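Local coordinates for repressor protein (Enterobacteria phage N15, PDB 2HIN), which is a Cro repressor of phage N15 that forms dimers and probably binds operator DNA through a helix-turn-helix to control transcription, at residues A[5-10]-A[29-34]. Numbering follows the deposited sequence.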
ATOM      1  N   GLU A   5      -8.197 -14.104  -3.981  0.50 12.02           N
ATOM      2  CA  GLU A   5      -9.124 -12.998  -3.719  0.50 12.99           C
ATOM      3  C   GLU A   5      -8.984 -11.938  -4.758  0.50 12.75           C
ATOM      4  O   GLU A   5      -9.969 -11.387  -5.269  0.50 13.23           O
ATOM      5  CB  GLU A   5      -8.826 -12.337  -2.387  0.50 14.22           C
ATOM      6  CG  GLU A   5      -9.229 -13.134  -1.198  0.50 16.03           C
ATOM      7  CD  GLU A   5      -9.010 -12.368   0.084  0.50 16.37           C
ATOM      8  OE1 GLU A   5      -8.181 -12.817   0.910  0.50 18.18           O
ATOM      9  OE2 GLU A   5      -9.653 -11.306   0.260  0.50 19.16           O
ATOM     10  N   LEU A   6      -7.729 -11.612  -5.028  1.00 13.16           N
ATOM     11  CA  LEU A   6      -7.422 -10.605  -5.981  1.00 13.58           C
ATOM     12  C   LEU A   6      -8.042 -11.026  -7.312  1.00 12.40           C
ATOM     13  O   LEU A   6      -8.718 -10.220  -7.976  1.00 14.22           O
ATOM     14  CB  LEU A   6      -5.901 -10.482  -6.091  1.00 13.30           C
ATOM     15  CG  LEU A   6      -5.416  -9.640  -7.258  1.00 13.32           C
ATOM     16  CD1 LEU A   6      -5.832  -8.188  -7.101  1.00 14.82           C
ATOM     17  CD2 LEU A   6      -3.931  -9.807  -7.368  1.00 15.49           C
ATOM     18  N   VAL A   7      -7.851 -12.298  -7.708  1.00 13.38           N
ATOM     19  CA  VAL A   7      -8.423 -12.801  -8.959  1.00 13.55           C
ATOM     20  C   VAL A   7      -9.973 -12.787  -8.956  1.00 13.92           C
ATOM     21  O   VAL A   7     -10.596 -12.388  -9.926  1.00 16.33           O
ATOM     22  CB  VAL A   7      -7.867 -14.193  -9.322  1.00 14.35           C
ATOM     23  CG1 VAL A   7      -8.542 -14.751 -10.574  1.00 17.44           C
ATOM     24  CG2 VAL A   7      -6.353 -14.102  -9.522  1.00 15.35           C
ATOM     25  N   ARG A   8     -10.598 -13.194  -7.857  1.00 12.66           N
ATOM     26  CA  ARG A   8     -12.066 -13.132  -7.721  1.00 13.28           C
ATOM     27  C   ARG A   8     -12.583 -11.711  -7.884  1.00 12.70           C
ATOM     28  O   ARG A   8     -13.603 -11.482  -8.527  1.00 14.03           O
ATOM     29  CB  ARG A   8     -12.454 -13.658  -6.337  1.00 13.80           C
ATOM     30  CG  ARG A   8     -13.946 -13.562  -5.984  1.00 15.97           C
ATOM     31  CD  ARG A   8     -14.177 -14.124  -4.585  1.00 18.51           C
ATOM     32  NE  ARG A   8     -15.558 -14.025  -4.095  1.00 22.52           N
ATOM     33  CZ  ARG A   8     -16.105 -12.964  -3.485  1.00 24.48           C
ATOM     34  NH1 ARG A   8     -15.410 -11.847  -3.285  1.00 27.29           N
ATOM     35  NH2 ARG A   8     -17.374 -13.015  -3.077  1.00 26.42           N
ATOM     36  N   HIS A   9     -11.887 -10.744  -7.292  1.00 11.77           N
ATOM     37  CA  HIS A   9     -12.324  -9.354  -7.335  1.00 12.26           C
ATOM     38  C   HIS A   9     -12.386  -8.824  -8.764  1.00 12.16           C
ATOM     39  O   HIS A   9     -13.339  -8.148  -9.142  1.00 13.25           O
ATOM     40  CB  HIS A   9     -11.380  -8.499  -6.489  1.00 12.44           C
ATOM     41  CG  HIS A   9     -11.767  -7.059  -6.442  1.00 12.34           C
ATOM     42  ND1 HIS A   9     -12.795  -6.594  -5.657  1.00 17.04           N
ATOM     43  CD2 HIS A   9     -11.257  -5.987  -7.079  1.00 13.38           C
ATOM     44  CE1 HIS A   9     -12.889  -5.284  -5.805  1.00 18.68           C
ATOM     45  NE2 HIS A   9     -11.997  -4.894  -6.695  1.00 16.30           N
ATOM     46  N   PHE A  10     -11.332  -9.073  -9.533  1.00 12.08           N
ATOM     47  CA  PHE A  10     -11.232  -8.508 -10.885  1.00 13.24           C
ATOM     48  C   PHE A  10     -11.826  -9.425 -11.957  1.00 14.09           C
ATOM     49  O   PHE A  10     -12.144  -8.961 -13.048  1.00 17.00           O
ATOM     50  CB  PHE A  10      -9.784  -8.153 -11.198  1.00 12.54           C
ATOM     51  CG  PHE A  10      -9.305  -6.939 -10.474  1.00 11.85           C
ATOM     52  CD1 PHE A  10      -9.688  -5.686 -10.901  1.00 14.78           C
ATOM     53  CD2 PHE A  10      -8.503  -7.037  -9.369  1.00 12.68           C
ATOM     54  CE1 PHE A  10      -9.258  -4.545 -10.247  1.00 15.70           C
ATOM     55  CE2 PHE A  10      -8.064  -5.884  -8.725  1.00 12.62           C
ATOM     56  CZ  PHE A  10      -8.447  -4.645  -9.186  1.00 14.10           C
ATOM     57  N   GLN A  29       2.743 -15.927 -10.362  0.50  9.78           N
ATOM     58  CA  GLN A  29       3.746 -16.268  -9.363  0.50 10.10           C
ATOM     59  C   GLN A  29       3.261 -16.023  -7.933  0.50  9.93           C
ATOM     60  O   GLN A  29       3.671 -16.730  -7.016  0.50  9.36           O
ATOM     61  CB  GLN A  29       5.072 -15.591  -9.660  0.50 10.71           C
ATOM     62  CG  GLN A  29       5.667 -16.154 -10.941  0.50 12.33           C
ATOM     63  CD  GLN A  29       7.055 -15.694 -11.235  0.50 12.23           C
ATOM     64  OE1 GLN A  29       7.256 -14.617 -11.789  0.50 18.72           O
ATOM     65  NE2 GLN A  29       8.035 -16.521 -10.923  0.50 12.94           N
ATOM     66  N   TRP A  30       2.379 -15.049  -7.724  1.00  9.09           N
ATOM     67  CA  TRP A  30       1.744 -14.891  -6.403  1.00  9.23           C
ATOM     68  C   TRP A  30       0.854 -16.092  -6.082  1.00  9.35           C
ATOM     69  O   TRP A  30       0.877 -16.608  -4.977  1.00  9.47           O
ATOM     70  CB  TRP A  30       0.929 -13.596  -6.309  1.00  9.82           C
ATOM     71  CG  TRP A  30       1.716 -12.343  -6.558  1.00  9.59           C
ATOM     72  CD1 TRP A  30       3.065 -12.186  -6.530  1.00 11.09           C
ATOM     73  CD2 TRP A  30       1.167 -11.074  -6.907  1.00  9.82           C
ATOM     74  NE1 TRP A  30       3.379 -10.889  -6.817  1.00 12.05           N
ATOM     75  CE2 TRP A  30       2.230 -10.181  -7.051  1.00 11.05           C
ATOM     76  CE3 TRP A  30      -0.136 -10.606  -7.099  1.00 11.18           C
ATOM     77  CZ2 TRP A  30       2.034  -8.837  -7.394  1.00 11.74           C
ATOM     78  CZ3 TRP A  30      -0.322  -9.265  -7.437  1.00 11.56           C
ATOM     79  CH2 TRP A  30       0.758  -8.420  -7.581  1.00 12.03           C
ATOM     80  N   LEU A  31       0.077 -16.528  -7.068  1.00  9.19           N
ATOM     81  CA  LEU A  31      -0.775 -17.718  -6.889  1.00  9.14           C
ATOM     82  C   LEU A  31       0.083 -18.913  -6.523  1.00  9.59           C
ATOM     83  O   LEU A  31      -0.213 -19.642  -5.572  1.00  9.63           O
ATOM     84  CB  LEU A  31      -1.580 -17.994  -8.174  1.00  9.42           C
ATOM     85  CG  LEU A  31      -2.739 -17.012  -8.419  1.00 10.31           C
ATOM     86  CD1 LEU A  31      -3.212 -17.060  -9.876  1.00 12.13           C
ATOM     87  CD2 LEU A  31      -3.918 -17.317  -7.487  1.00 11.75           C
ATOM     88  N   GLN A  32       1.153 -19.119  -7.283  1.00  9.45           N
ATOM     89  CA  GLN A  32       2.031 -20.263  -7.038  1.00  9.72           C
ATOM     90  C   GLN A  32       2.697 -20.189  -5.670  1.00  9.89           C
ATOM     91  O   GLN A  32       2.947 -21.213  -5.049  1.00 11.18           O
ATOM     92  CB  GLN A  32       3.139 -20.308  -8.100  1.00 10.55           C
ATOM     93  CG  GLN A  32       2.659 -20.736  -9.487  1.00 10.72           C
ATOM     94  CD  GLN A  32       2.274 -22.198  -9.573  1.00 10.95           C
ATOM     95  OE1 GLN A  32       2.409 -22.957  -8.611  1.00 11.97           O
ATOM     96  NE2 GLN A  32       1.800 -22.606 -10.751  1.00 12.72           N
ATOM     97  N   ALA A  33       3.032 -18.985  -5.248  1.00  9.48           N
ATOM     98  CA  ALA A  33       3.694 -18.768  -3.956  1.00 10.24           C
ATOM     99  C   ALA A  33       2.748 -18.815  -2.795  1.00 10.23           C
ATOM    100  O   ALA A  33       3.183 -18.843  -1.637  1.00 11.65           O
ATOM    101  CB  ALA A  33       4.355 -17.386  -3.977  1.00 11.23           C
ATOM    102  N   GLY A  34       1.443 -18.843  -3.055  0.50 10.29           N
ATOM    103  CA  GLY A  34       0.451 -18.781  -1.999  0.50 11.25           C
ATOM    104  C   GLY A  34       0.495 -17.472  -1.239  0.50 10.88           C
ATOM    105  O   GLY A  34       0.106 -17.430  -0.081  0.50 11.29           O
TER
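Leu6 and Trp30 meet in the hydrophobic core of this helix-turn-helix domain, where the N-terminal helix 3-10 packs against helix 24-33, which follows helix 13-20 in the chain. The contact is slight, burying 116 Å² in all, and no hydrogen bond crosses it; between the two segments only apolar side chains meet, across a gap that leaves the nearest CA atoms, those of Val7 and Leu31, 9.3 Å apart. With chi1 at 169°, the Leu6 side chain swings CG away from the backbone N and sends its CD2 methyl to the rim of the indole, close to the ring plane rather than over a face. A branched aliphatic suits this place, because it can meet neighbours on several helices: Leu6 also touches Ala16 and Val20 of helix 13-20 and Ile44 of helix 38-47. Tryptophan is long enough to span much of the gap between the helices, and its broad surface meets Val22, Pro37, Arg40 and Ile44 as well. One residue further along each helix, Val7 and Leu31 form a looser, partly exposed second pair, with CG2 of Val7 4.3 Å from CD1 of Leu31. Compact Val7 also packs on Val13, while the longer Leu31 extends to Pro3 and Glu4. Helix 24-33 is closed by a Schellman motif at Gly34, whose positive phi favours glycine. The indole's benzo edge makes the closest approach, CZ3 of Trp30 lying 3.7 Å from CD2 of Leu6.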